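Glp_546_48378_50642 (Giardia intestinalis, PDB 2QVW) cleaves double-stranded RNA into fragments of 21 to 23 base pairs, the small interfering RNAs that direct destruction of matching RNAs in RNA interference. Local coordinates at residues F102-P107 with I281-K286; E96-R101 with I274-N279; L25-G30 with Q108-A113; K36-R41 with A317-P322. One frame throughout, in Å; residues are numbered along the deposited sequence.

Interaction 1: residues F102-P107 with I281-K286; sequences FISNPP and ICALDK
Ser-104 and Ala-283 bring their backbones closest, with CA atoms 5.3 Å apart, and Pro-106 lies across from Cys-282, CA atoms 6.2 Å apart. Residues 102-107 run as an irregular loop past the last part of helix 267-284, the connector helix of this Dicer, which joins the PAZ region to the RNase III domains. The contact is therefore loop against helix, a simple case of an extended chain fitted to a helical surface by alternate residues: Phe-102, Ser-104 and Pro-106 meet the helix, while Ile-103 and Asn-105 turn from it. At one end the sulfur of Cys-282 rests against the Pro-106 ring on its CB side. In the middle, Ser-104 lies on the methyl of Ala-283, and its OG comes near Cys-282 O at an angle too poor for a hydrogen bond. At the other end Phe-102 carries its ring anti to its carbonyl carbon (chi1 -66°), which sets the ring under Leu-284; Leu-390, from another loop, touches both side chains. The two cross at about a right angle in a CH-pi contact: Leu-284 CD2 stands over one face of the Phe-102 ring, 4.0 Å from its centroid, displaced toward the CG and CD2 side of the ring.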
loop_
_atom_site.group_PDB
_atom_site.type_symbol
_atom_site.label_atom_id
_atom_site.label_comp_id
_atom_site.label_asym_id
_atom_site.label_seq_id
_atom_site.Cartn_x
_atom_site.Cartn_y
_atom_site.Cartn_z
ATOM N N PHE A 102 10.732 -17.010 -4.217
ATOM C CA PHE A 102 11.599 -15.899 -4.604
ATOM C C PHE A 102 12.470 -15.460 -3.451
ATOM O O PHE A 102 12.303 -14.367 -2.919
ATOM C CB PHE A 102 10.761 -14.711 -5.069
ATOM C CG PHE A 102 10.010 -14.969 -6.327
ATOM C CD1 PHE A 102 10.687 -15.139 -7.528
ATOM C CD2 PHE A 102 8.631 -15.092 -6.309
ATOM C CE1 PHE A 102 9.997 -15.431 -8.692
ATOM C CE2 PHE A 102 7.933 -15.385 -7.467
ATOM C CZ PHE A 102 8.618 -15.555 -8.659
ATOM N N ILE A 103 13.399 -16.324 -3.062
ATOM C CA ILE A 103 14.307 -16.014 -1.964
ATOM C C ILE A 103 15.593 -15.381 -2.481
ATOM O O ILE A 103 16.304 -15.973 -3.289
ATOM C CB ILE A 103 14.680 -17.280 -1.155
ATOM C CG1 ILE A 103 13.558 -17.649 -0.185
ATOM C CG2 ILE A 103 15.956 -17.040 -0.381
ATOM C CD1 ILE A 103 12.259 -17.994 -0.849
ATOM N N SER A 104 15.884 -14.174 -2.017
ATOM C CA SER A 104 17.092 -13.492 -2.436
ATOM C C SER A 104 18.038 -13.338 -1.266
ATOM O O SER A 104 17.616 -13.310 -0.105
ATOM C CB SER A 104 16.758 -12.118 -3.004
ATOM O OG SER A 104 16.130 -12.243 -4.263
ATOM N N ASN A 105 19.325 -13.250 -1.581
ATOM C CA ASN A 105 20.357 -13.081 -0.566
ATOM C C ASN A 105 20.769 -11.605 -0.561
ATOM O O ASN A 105 21.803 -11.238 -1.121
ATOM C CB ASN A 105 21.560 -13.969 -0.894
ATOM C CG ASN A 105 21.159 -15.405 -1.192
ATOM O OD1 ASN A 105 20.553 -16.083 -0.358
ATOM N ND2 ASN A 105 21.496 -15.876 -2.390
ATOM N N PRO A 106 19.957 -10.739 0.072
ATOM C CA PRO A 106 20.223 -9.299 0.151
ATOM C C PRO A 106 21.638 -8.925 0.585
ATOM O O PRO A 106 22.308 -9.683 1.295
ATOM C CB PRO A 106 19.172 -8.808 1.148
ATOM C CG PRO A 106 18.921 -10.007 2.004
ATOM C CD PRO A 106 18.851 -11.100 0.972
ATOM N N PRO A 107 22.115 -7.746 0.156
ATOM C CA PRO A 107 23.461 -7.352 0.557
ATOM C C PRO A 107 23.565 -7.380 2.078
ATOM O O PRO A 107 24.174 -8.283 2.647
ATOM C CB PRO A 107 23.594 -5.941 -0.024
ATOM C CG PRO A 107 22.182 -5.449 -0.068
ATOM C CD PRO A 107 21.444 -6.658 -0.573
ATOM N N ILE A 281 11.688 -7.406 -0.154
ATOM C CA ILE A 281 12.088 -6.151 -0.781
ATOM C C ILE A 281 13.043 -6.360 -1.951
ATOM O O ILE A 281 12.687 -6.132 -3.104
ATOM C CB ILE A 281 12.774 -5.221 0.228
ATOM C CG1 ILE A 281 11.791 -4.848 1.339
ATOM C CG2 ILE A 281 13.303 -3.984 -0.482
ATOM C CD1 ILE A 281 10.541 -4.162 0.855
ATOM N N CYS A 282 14.262 -6.787 -1.659
ATOM C CA CYS A 282 15.233 -7.015 -2.716
ATOM C C CYS A 282 15.123 -8.425 -3.277
ATOM O O CYS A 282 15.942 -9.288 -2.983
ATOM C CB CYS A 282 16.651 -6.785 -2.191
ATOM S SG CYS A 282 17.156 -7.956 -0.924
ATOM N N ALA A 283 14.106 -8.650 -4.091
ATOM C CA ALA A 283 13.899 -9.947 -4.696
ATOM C C ALA A 283 12.776 -9.768 -5.676
ATOM O O ALA A 283 12.724 -10.432 -6.708
ATOM C CB ALA A 283 13.508 -10.955 -3.654
ATOM N N LEU A 284 11.877 -8.849 -5.341
ATOM C CA LEU A 284 10.724 -8.563 -6.176
ATOM C C LEU A 284 10.512 -7.062 -6.299
ATOM O O LEU A 284 9.580 -6.615 -6.971
ATOM C CB LEU A 284 9.474 -9.230 -5.575
ATOM C CG LEU A 284 9.424 -10.769 -5.491
ATOM C CD1 LEU A 284 8.328 -11.226 -4.535
ATOM C CD2 LEU A 284 9.191 -11.332 -6.885
ATOM N N ASP A 285 11.384 -6.282 -5.669
ATOM C CA ASP A 285 11.251 -4.831 -5.713
ATOM C C ASP A 285 11.287 -4.235 -7.119
ATOM O O ASP A 285 10.499 -3.356 -7.449
ATOM C CB ASP A 285 12.338 -4.166 -4.889
ATOM C CG ASP A 285 12.028 -2.718 -4.608
ATOM O OD1 ASP A 285 12.949 -1.973 -4.211
ATOM O OD2 ASP A 285 10.852 -2.329 -4.772
ATOM N N LYS A 286 12.217 -4.707 -7.939
ATOM C CA LYS A 286 12.361 -4.219 -9.303
ATOM C C LYS A 286 11.531 -5.082 -10.238
ATOM O O LYS A 286 11.655 -4.998 -11.454
ATOM C CB LYS A 286 13.831 -4.266 -9.743
ATOM C CG LYS A 286 14.828 -3.746 -8.708
ATOM C CD LYS A 286 15.063 -4.767 -7.580
ATOM C CE LYS A 286 16.093 -4.278 -6.559
ATOM N NZ LYS A 286 16.395 -5.306 -5.512
#

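Interaction 2: residues E96-R101 with I274-N279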
loop_
_atom_site.group_PDB
_atom_site.type_symbol
_atom_site.label_atom_id
_atom_site.label_comp_id
_atom_site.label_asym_id
_atom_site.label_seq_id
_atom_site.Cartn_x
_atom_site.Cartn_y
_atom_site.Cartn_z
ATOM N N GLU A 96 9.021 -20.497 5.119
ATOM C CA GLU A 96 8.563 -19.503 6.065
ATOM C C GLU A 96 8.651 -18.059 5.598
ATOM O O GLU A 96 8.618 -17.140 6.415
ATOM C CB GLU A 96 9.322 -19.650 7.370
ATOM C CG GLU A 96 8.593 -20.459 8.388
ATOM C CD GLU A 96 9.357 -20.549 9.668
ATOM O OE1 GLU A 96 10.350 -21.301 9.699
ATOM O OE2 GLU A 96 8.977 -19.858 10.634
ATOM N N TYR A 97 8.772 -17.854 4.291
ATOM C CA TYR A 97 8.828 -16.506 3.742
ATOM C C TYR A 97 7.484 -16.232 3.068
ATOM O O TYR A 97 6.715 -17.158 2.802
ATOM C CB TYR A 97 9.962 -16.368 2.719
ATOM C CG TYR A 97 11.365 -16.481 3.285
ATOM C CD1 TYR A 97 11.866 -17.705 3.722
ATOM C CD2 TYR A 97 12.185 -15.361 3.389
ATOM C CE1 TYR A 97 13.151 -17.811 4.251
ATOM C CE2 TYR A 97 13.470 -15.452 3.916
ATOM C CZ TYR A 97 13.952 -16.678 4.350
ATOM O OH TYR A 97 15.222 -16.766 4.903
ATOM N N THR A 98 7.206 -14.962 2.797
ATOM C CA THR A 98 5.954 -14.585 2.161
ATOM C C THR A 98 5.981 -14.990 0.691
ATOM O O THR A 98 4.935 -15.164 0.059
ATOM C CB THR A 98 5.718 -13.080 2.268
ATOM O OG1 THR A 98 5.802 -12.690 3.644
ATOM C CG2 THR A 98 4.345 -12.722 1.725
ATOM N N PHE A 99 7.186 -15.136 0.155
ATOM C CA PHE A 99 7.362 -15.549 -1.220
ATOM C C PHE A 99 8.463 -16.584 -1.255
ATOM O O PHE A 99 9.551 -16.315 -1.741
ATOM C CB PHE A 99 7.734 -14.349 -2.073
ATOM C CG PHE A 99 6.704 -13.265 -2.052
ATOM C CD1 PHE A 99 5.499 -13.416 -2.731
ATOM C CD2 PHE A 99 6.917 -12.107 -1.313
ATOM C CE1 PHE A 99 4.519 -12.425 -2.666
ATOM C CE2 PHE A 99 5.949 -11.117 -1.242
ATOM C CZ PHE A 99 4.750 -11.274 -1.917
ATOM N N PRO A 100 8.185 -17.790 -0.728
ATOM C CA PRO A 100 9.131 -18.904 -0.675
ATOM C C PRO A 100 9.708 -19.319 -2.026
ATOM O O PRO A 100 10.665 -20.086 -2.091
ATOM C CB PRO A 100 8.310 -20.013 -0.020
ATOM C CG PRO A 100 6.924 -19.710 -0.458
ATOM C CD PRO A 100 6.863 -18.224 -0.242
ATOM N N ARG A 101 9.137 -18.807 -3.104
ATOM C CA ARG A 101 9.615 -19.149 -4.436
ATOM C C ARG A 101 10.557 -18.085 -4.981
ATOM O O ARG A 101 11.112 -18.236 -6.069
ATOM C CB ARG A 101 8.433 -19.316 -5.378
ATOM C CG ARG A 101 7.523 -20.470 -5.028
ATOM C CD ARG A 101 6.200 -20.298 -5.751
ATOM N NE ARG A 101 6.402 -19.816 -7.118
ATOM C CZ ARG A 101 5.421 -19.482 -7.952
ATOM N NH1 ARG A 101 4.156 -19.576 -7.567
ATOM N NH2 ARG A 101 5.708 -19.051 -9.173
ATOM N N ILE A 274 11.462 -9.179 10.126
ATOM C CA ILE A 274 12.388 -8.233 9.523
ATOM C C ILE A 274 13.162 -8.913 8.397
ATOM O O ILE A 274 13.423 -8.310 7.361
ATOM C CB ILE A 274 13.387 -7.709 10.578
ATOM C CG1 ILE A 274 12.641 -6.901 11.640
ATOM C CG2 ILE A 274 14.434 -6.845 9.929
ATOM C CD1 ILE A 274 13.530 -6.335 12.707
ATOM N N CYS A 275 13.534 -10.169 8.617
ATOM C CA CYS A 275 14.279 -10.936 7.625
ATOM C C CYS A 275 13.370 -11.208 6.442
ATOM O O CYS A 275 13.778 -11.116 5.280
ATOM C CB CYS A 275 14.748 -12.260 8.224
ATOM S SG CYS A 275 15.618 -13.317 7.050
ATOM N N ASP A 276 12.128 -11.555 6.755
ATOM C CA ASP A 276 11.134 -11.837 5.731
ATOM C C ASP A 276 11.114 -10.607 4.836
ATOM O O ASP A 276 11.539 -10.649 3.675
ATOM C CB ASP A 276 9.763 -12.035 6.389
ATOM C CG ASP A 276 8.748 -12.715 5.476
ATOM O OD1 ASP A 276 8.992 -12.839 4.255
ATOM O OD2 ASP A 276 7.687 -13.118 5.996
ATOM N N ILE A 277 10.637 -9.509 5.410
ATOM C CA ILE A 277 10.556 -8.243 4.707
ATOM C C ILE A 277 11.778 -8.021 3.817
ATOM O O ILE A 277 11.699 -8.163 2.597
ATOM C CB ILE A 277 10.462 -7.070 5.695
ATOM C CG1 ILE A 277 9.199 -7.199 6.555
ATOM C CG2 ILE A 277 10.456 -5.762 4.940
ATOM C CD1 ILE A 277 8.907 -5.977 7.400
ATOM N N GLN A 278 12.904 -7.675 4.436
ATOM C CA GLN A 278 14.143 -7.430 3.703
ATOM C C GLN A 278 14.320 -8.315 2.480
ATOM O O GLN A 278 14.671 -7.840 1.400
ATOM C CB GLN A 278 15.349 -7.618 4.613
ATOM C CG GLN A 278 15.548 -6.507 5.601
ATOM C CD GLN A 278 16.974 -6.445 6.086
ATOM O OE1 GLN A 278 17.495 -7.409 6.669
ATOM N NE2 GLN A 278 17.625 -5.309 5.843
ATOM N N ASN A 279 14.087 -9.608 2.661
ATOM C CA ASN A 279 14.230 -10.551 1.573
ATOM C C ASN A 279 13.231 -10.226 0.488
ATOM O O ASN A 279 13.581 -10.162 -0.686
ATOM C CB ASN A 279 13.995 -11.972 2.060
ATOM C CG ASN A 279 14.126 -12.981 0.947
ATOM O OD1 ASN A 279 13.417 -12.903 -0.054
ATOM N ND2 ASN A 279 15.036 -13.932 1.108
#
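Tyr-97 and Asp-276 mark the closest backbone approach, 5.6 Å between CA atoms, where the irregular chain 96-101 passes the middle of helix 267-284. The arrangement illustrates how a helical carboxylate can take hold of a loop at one residue. Asp-276 is the centre of it. With CG anti to the backbone N (chi1 -164°), its carboxylate reaches out from the helix toward Thr-98 and takes the backbone there: Thr-98 N donates to Asp-276 OD1 over 3.1 Å, with 159° at the hydrogen, arriving on the syn side and close to the carboxylate plane. The threonine hydroxyl lies beside the other oxygen, Thr-98 OG1 being 3.0 Å from Asp-276 OD2, and Tyr-299 OH also hydrogen-bonds with this hydroxyl.

Tyr-97 turns its ring along the helix surface. The CD2-CE2 side of the ring meets Asn-279, with Tyr-97 CE2 3.6 Å from Asn-279 ND2, and the amide plane is inclined 57° to the ring. Further out, Cys-275 SG approaches obliquely, 5.5 Å from the centroid of the Tyr-97 ring, a loose sulfur-aromatic contact. Glu-96 sends its carboxylate elsewhere, to a salt bridge with Lys-272 one turn earlier on the helix.

The acid of Asp-276 is buried, yet both oxygens have polar neighbours, and Arg-320 adds a long, weak ion pair at OD2; these surroundings would probably favour the ionised form, while the bond from Thr-98 N holds the backbone of the loop there.

Interaction 3: residues L25-G30 with Q108-A113; sequences LDTHLG and QFATLA
Asp-26 OD1 is gripped by two donors: the backbone N of Thr-111 across the contact, 2.7 Å from Asp-26 OD1, and the hydroxyl of Thr-27 next along its own segment, with Thr-27 OG1 2.9 Å from the same oxygen. Both come from well outside the carboxylate plane, Thr-111 N at 57° and Thr-27 OG1 at 66° out of it, and on opposite faces, so the oxygen is sandwiched between them. The aspartate can reach residues 108-113 because its CG sits between the backbone N and the carbonyl carbon (chi1 74°). Its other oxygen, OD2, lies near the Thr-111 hydroxyl without a bond being formed, and the two side chains cross at about a right angle.

The backbone answers in the other direction: Asp-26 N donates to Thr-111 O over 3.3 Å, and Leu-25 CA adds a CA-H...O contact to the same oxygen. At the adjoining position, Leu-25 and Leu-112 form an antiparallel non-hydrogen-bonded pair with CA atoms 4.9 Å apart. Here strands 18-25 and 112-117 of the six-stranded antiparallel sheet come together at its margin. The two leucines lie side by side, pointing the same way, and Leu-25 CD2 meets Leu-112 CB at 3.5 Å; Ala-110 extends the apolar patch, and Ile-274 of helix 267-284 packs on all three.

Where the strand pairing gives out, a carboxylate thus stands in for a backbone acceptor, taking the Thr-111 amide beside the last bridge of the pair; this would favour the present course of the chain beyond strand 18-25.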
loop_
_atom_site.group_PDB
_atom_site.type_symbol
_atom_site.label_atom_id
_atom_site.label_comp_id
_atom_site.label_asym_id
_atom_site.label_seq_id
_atom_site.Cartn_x
_atom_site.Cartn_y
_atom_site.Cartn_z
ATOM N N LEU A 25 16.875 -0.994 15.317
ATOM C CA LEU A 25 17.324 -1.474 14.023
ATOM C C LEU A 25 18.385 -0.546 13.480
ATOM O O LEU A 25 18.299 0.668 13.637
ATOM C CB LEU A 25 16.165 -1.525 13.042
ATOM C CG LEU A 25 15.158 -2.638 13.276
ATOM C CD1 LEU A 25 14.133 -2.620 12.160
ATOM C CD2 LEU A 25 15.881 -3.973 13.310
ATOM N N ASP A 26 19.386 -1.122 12.833
ATOM C CA ASP A 26 20.459 -0.337 12.256
ATOM C C ASP A 26 20.081 0.089 10.852
ATOM O O ASP A 26 20.925 0.564 10.105
ATOM C CB ASP A 26 21.743 -1.160 12.205
ATOM C CG ASP A 26 21.717 -2.220 11.121
ATOM O OD1 ASP A 26 20.646 -2.832 10.908
ATOM O OD2 ASP A 26 22.774 -2.453 10.492
ATOM N N THR A 27 18.815 -0.080 10.489
ATOM C CA THR A 27 18.378 0.285 9.149
ATOM C C THR A 27 17.030 1.000 9.127
ATOM O O THR A 27 16.252 0.917 10.084
ATOM C CB THR A 27 18.285 -0.957 8.241
ATOM O OG1 THR A 27 19.354 -1.857 8.543
ATOM C CG2 THR A 27 18.408 -0.550 6.793
ATOM N N HIS A 28 16.769 1.701 8.020
ATOM C CA HIS A 28 15.522 2.445 7.820
ATOM C C HIS A 28 14.503 1.596 7.076
ATOM O O HIS A 28 14.655 1.318 5.890
ATOM C CB HIS A 28 15.782 3.722 7.013
ATOM C CG HIS A 28 16.758 4.660 7.656
ATOM N ND1 HIS A 28 16.448 5.412 8.771
ATOM C CD2 HIS A 28 18.043 4.960 7.345
ATOM C CE1 HIS A 28 17.500 6.133 9.118
ATOM N NE2 HIS A 28 18.480 5.877 8.269
ATOM N N LEU A 29 13.458 1.187 7.779
ATOM C CA LEU A 29 12.407 0.368 7.183
ATOM C C LEU A 29 11.042 0.997 7.460
ATOM O O LEU A 29 10.078 0.295 7.776
ATOM C CB LEU A 29 12.440 -1.046 7.773
ATOM C CG LEU A 29 13.760 -1.815 7.707
ATOM C CD1 LEU A 29 13.607 -3.134 8.436
ATOM C CD2 LEU A 29 14.161 -2.041 6.262
ATOM N N GLY A 30 10.971 2.321 7.338
ATOM C CA GLY A 30 9.731 3.027 7.599
ATOM C C GLY A 30 8.990 2.443 8.785
ATOM O O GLY A 30 9.578 2.166 9.828
ATOM N N GLN A 108 22.932 -6.408 2.726
ATOM C CA GLN A 108 22.966 -6.303 4.178
ATOM C C GLN A 108 21.901 -7.139 4.881
ATOM O O GLN A 108 21.024 -7.726 4.242
ATOM C CB GLN A 108 22.803 -4.844 4.596
ATOM C CG GLN A 108 23.772 -3.883 3.917
ATOM C CD GLN A 108 23.602 -2.441 4.398
ATOM O OE1 GLN A 108 22.516 -1.858 4.287
ATOM N NE2 GLN A 108 24.677 -1.865 4.936
ATOM N N PHE A 109 22.002 -7.191 6.208
ATOM C CA PHE A 109 21.057 -7.918 7.050
ATOM C C PHE A 109 20.889 -7.119 8.336
ATOM O O PHE A 109 21.773 -7.093 9.184
ATOM C CB PHE A 109 21.571 -9.332 7.355
ATOM C CG PHE A 109 21.383 -10.307 6.217
ATOM C CD1 PHE A 109 20.108 -10.677 5.799
ATOM C CD2 PHE A 109 22.484 -10.862 5.562
ATOM C CE1 PHE A 109 19.930 -11.586 4.745
ATOM C CE2 PHE A 109 22.318 -11.773 4.505
ATOM C CZ PHE A 109 21.039 -12.132 4.099
ATOM N N ALA A 110 19.747 -6.456 8.457
ATOM C CA ALA A 110 19.444 -5.639 9.617
ATOM C C ALA A 110 19.960 -6.234 10.913
ATOM O O ALA A 110 20.047 -7.447 11.072
ATOM C CB ALA A 110 17.939 -5.415 9.721
ATOM N N THR A 111 20.298 -5.354 11.839
ATOM C CA THR A 111 20.792 -5.745 13.146
ATOM C C THR A 111 19.716 -5.308 14.127
ATOM O O THR A 111 19.303 -4.148 14.118
ATOM C CB THR A 111 22.092 -5.013 13.465
ATOM O OG1 THR A 111 23.068 -5.330 12.471
ATOM C CG2 THR A 111 22.615 -5.417 14.820
ATOM N N LEU A 112 19.258 -6.227 14.969
ATOM C CA LEU A 112 18.213 -5.898 15.929
ATOM C C LEU A 112 18.506 -6.271 17.383
ATOM O O LEU A 112 19.135 -7.286 17.655
ATOM C CB LEU A 112 16.879 -6.525 15.487
ATOM C CG LEU A 112 16.736 -8.007 15.141
ATOM C CD1 LEU A 112 15.269 -8.359 15.014
ATOM C CD2 LEU A 112 17.450 -8.306 13.843
ATOM N N ALA A 113 18.041 -5.431 18.307
ATOM C CA ALA A 113 18.218 -5.644 19.748
ATOM C C ALA A 113 16.929 -5.263 20.488
ATOM O O ALA A 113 16.453 -4.137 20.383
ATOM C CB ALA A 113 19.379 -4.808 20.265
#

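Interaction 4: residues K36-R41 with A317-P322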
loop_
_atom_site.group_PDB
_atom_site.type_symbol
_atom_site.label_atom_id
_atom_site.label_comp_id
_atom_site.label_asym_id
_atom_site.label_seq_id
_atom_site.Cartn_x
_atom_site.Cartn_y
_atom_site.Cartn_z
ATOM N N LYS A 36 -0.020 -11.286 13.300
ATOM C CA LYS A 36 -0.344 -12.151 14.413
ATOM C C LYS A 36 0.239 -13.514 14.129
ATOM O O LYS A 36 0.468 -13.860 12.976
ATOM C CB LYS A 36 -1.859 -12.201 14.655
ATOM C CG LYS A 36 -2.734 -12.352 13.434
ATOM C CD LYS A 36 -4.196 -12.129 13.804
ATOM C CE LYS A 36 -5.124 -12.542 12.668
ATOM N NZ LYS A 36 -4.927 -11.741 11.424
ATOM N N VAL A 37 0.523 -14.259 15.195
ATOM C CA VAL A 37 1.107 -15.594 15.099
ATOM C C VAL A 37 0.168 -16.667 15.641
ATOM O O VAL A 37 -0.288 -16.596 16.774
ATOM C CB VAL A 37 2.439 -15.684 15.876
ATOM C CG1 VAL A 37 3.597 -15.229 15.009
ATOM C CG2 VAL A 37 2.361 -14.812 17.105
ATOM N N SER A 38 -0.103 -17.668 14.811
ATOM C CA SER A 38 -0.980 -18.770 15.163
ATOM C C SER A 38 -0.505 -19.580 16.375
ATOM O O SER A 38 0.586 -19.370 16.910
ATOM C CB SER A 38 -1.131 -19.692 13.959
ATOM O OG SER A 38 0.138 -20.088 13.494
ATOM N N ALA A 39 -1.351 -20.508 16.799
ATOM C CA ALA A 39 -1.068 -21.372 17.928
ATOM C C ALA A 39 -0.202 -22.539 17.480
ATOM O O ALA A 39 -0.496 -23.178 16.470
ATOM C CB ALA A 39 -2.368 -21.873 18.501
ATOM N N GLY A 40 0.862 -22.805 18.238
ATOM C CA GLY A 40 1.768 -23.890 17.903
ATOM C C GLY A 40 3.043 -23.979 18.733
ATOM O O GLY A 40 3.113 -23.446 19.839
ATOM N N ARG A 41 4.045 -24.664 18.175
ATOM C CA ARG A 41 5.363 -24.907 18.784
ATOM C C ARG A 41 5.507 -24.681 20.288
ATOM O O ARG A 41 6.503 -24.129 20.736
ATOM C CB ARG A 41 6.446 -24.087 18.068
ATOM C CG ARG A 41 6.430 -24.175 16.552
ATOM C CD ARG A 41 5.611 -23.041 15.993
ATOM N NE ARG A 41 6.421 -22.024 15.332
ATOM C CZ ARG A 41 6.183 -20.717 15.414
ATOM N NH1 ARG A 41 5.158 -20.268 16.136
ATOM N NH2 ARG A 41 6.970 -19.857 14.776
ATOM N N ALA A 317 3.232 -16.264 6.134
ATOM C CA ALA A 317 4.671 -16.441 6.073
ATOM C C ALA A 317 5.106 -17.172 7.335
ATOM O O ALA A 317 5.647 -16.559 8.261
ATOM C CB ALA A 317 5.352 -15.093 5.989
ATOM N N GLY A 318 4.875 -18.482 7.360
ATOM C CA GLY A 318 5.220 -19.272 8.521
ATOM C C GLY A 318 3.976 -19.349 9.373
ATOM O O GLY A 318 2.934 -19.793 8.891
ATOM N N TRP A 319 4.070 -18.912 10.626
ATOM C CA TRP A 319 2.921 -18.938 11.526
ATOM C C TRP A 319 2.349 -17.543 11.590
ATOM O O TRP A 319 1.209 -17.336 12.004
ATOM C CB TRP A 319 3.336 -19.372 12.930
ATOM C CG TRP A 319 3.931 -20.747 12.987
ATOM C CD1 TRP A 319 5.140 -21.140 12.484
ATOM C CD2 TRP A 319 3.333 -21.918 13.557
ATOM N NE1 TRP A 319 5.332 -22.486 12.706
ATOM C CE2 TRP A 319 4.238 -22.987 13.362
ATOM C CE3 TRP A 319 2.125 -22.171 14.213
ATOM C CZ2 TRP A 319 3.965 -24.289 13.800
ATOM C CZ3 TRP A 319 1.856 -23.464 14.649
ATOM C CH2 TRP A 319 2.773 -24.505 14.442
ATOM N N ARG A 320 3.156 -16.589 11.151
ATOM C CA ARG A 320 2.776 -15.185 11.164
ATOM C C ARG A 320 2.008 -14.698 9.933
ATOM O O ARG A 320 2.214 -15.179 8.817
ATOM C CB ARG A 320 4.034 -14.348 11.351
ATOM C CG ARG A 320 5.151 -14.743 10.423
ATOM C CD ARG A 320 6.352 -13.837 10.590
ATOM N NE ARG A 320 7.350 -14.154 9.581
ATOM C CZ ARG A 320 8.042 -15.285 9.569
ATOM N NH1 ARG A 320 7.842 -16.192 10.521
ATOM N NH2 ARG A 320 8.909 -15.522 8.596
ATOM N N THR A 321 1.128 -13.727 10.157
ATOM C CA THR A 321 0.323 -13.146 9.095
ATOM C C THR A 321 0.238 -11.650 9.316
ATOM O O THR A 321 -0.416 -11.198 10.246
ATOM C CB THR A 321 -1.088 -13.719 9.101
ATOM O OG1 THR A 321 -1.034 -15.112 8.782
ATOM C CG2 THR A 321 -1.949 -13.020 8.082
ATOM N N PRO A 322 0.903 -10.863 8.453
ATOM C CA PRO A 322 0.973 -9.394 8.467
ATOM C C PRO A 322 -0.353 -8.718 8.137
ATOM O O PRO A 322 -1.056 -9.127 7.213
ATOM C CB PRO A 322 2.031 -9.080 7.403
ATOM C CG PRO A 322 2.802 -10.367 7.259
ATOM C CD PRO A 322 1.719 -11.399 7.353
#
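An antiparallel pair at one margin of the six-stranded sheet brings strand 35-37 beside the short strand 320-322, so a segment within the RNase III 1 range adds an edge strand to a sheet otherwise made of N-terminal-domain strands. Lys-36 and Thr-321 form the hydrogen-bonded pair: Lys-36 N reaches Thr-321 O over 3.1 Å, and Thr-321 N returns to Lys-36 O over 2.9 Å. Val-37 and Arg-320 follow as the non-hydrogen-bonded pair, their CA atoms 4.3 Å apart, with Val-37 CG1 on Arg-320 CB. A third bond, Ser-38 N to Trp-319 O at 3.1 Å, carries the pairing just beyond the strands and is the straightest, 171° at the hydrogen.

Past that point Trp-319 takes over. Its indole is wrapped by residues 38-41: Ser-38 OG and Ala-39 O lie at the edge of the ring, Gly-40 CA comes near CZ3, and Arg-41 spreads over a face. The arginine chain, bent at chi2 (93°) and chi3, lays its guanidinium flat on the indole, planes 13° apart, with Arg-41 CZ over the five-membered ring. This is a cation-pi stack, although its finest spacing is uncertain at this resolution. Arg-314 makes a further cation-pi contact with the same indole, while its carbonyl O bonds with Ser-38 OG.

On the inner side of the pair, strand 46-49 continues the sheet through Val-37 and Ala-46; helix 267-284 lies against it, Glu-269 making a salt bridge with Arg-41 and Lys-272 touching Arg-320.

Overall arrangement
Helix 267-284 ties the set together. Interactions 1 and 2 occupy successive turns of it, centres 9 Å apart, and Asn-279 bridges them through a weak bond from Ser-104 N to its OD1. Interaction 3 joins interaction 2 through Gln-278 OE1, 3.0 Å from Ala-110 N, a probable hydrogen bond. Interaction 4 meets interaction 2 where Arg-320 reaches Glu-96 and Ala-317 touches Asp-276 and Thr-98. Interactions 3 and 4, centres 22 Å apart, lie at the two margins of one sheet. All four are away from the annotated manganese sites of the RNase III domains, though a bound manganese ion lies about 6 Å from the Tyr-97 side chain.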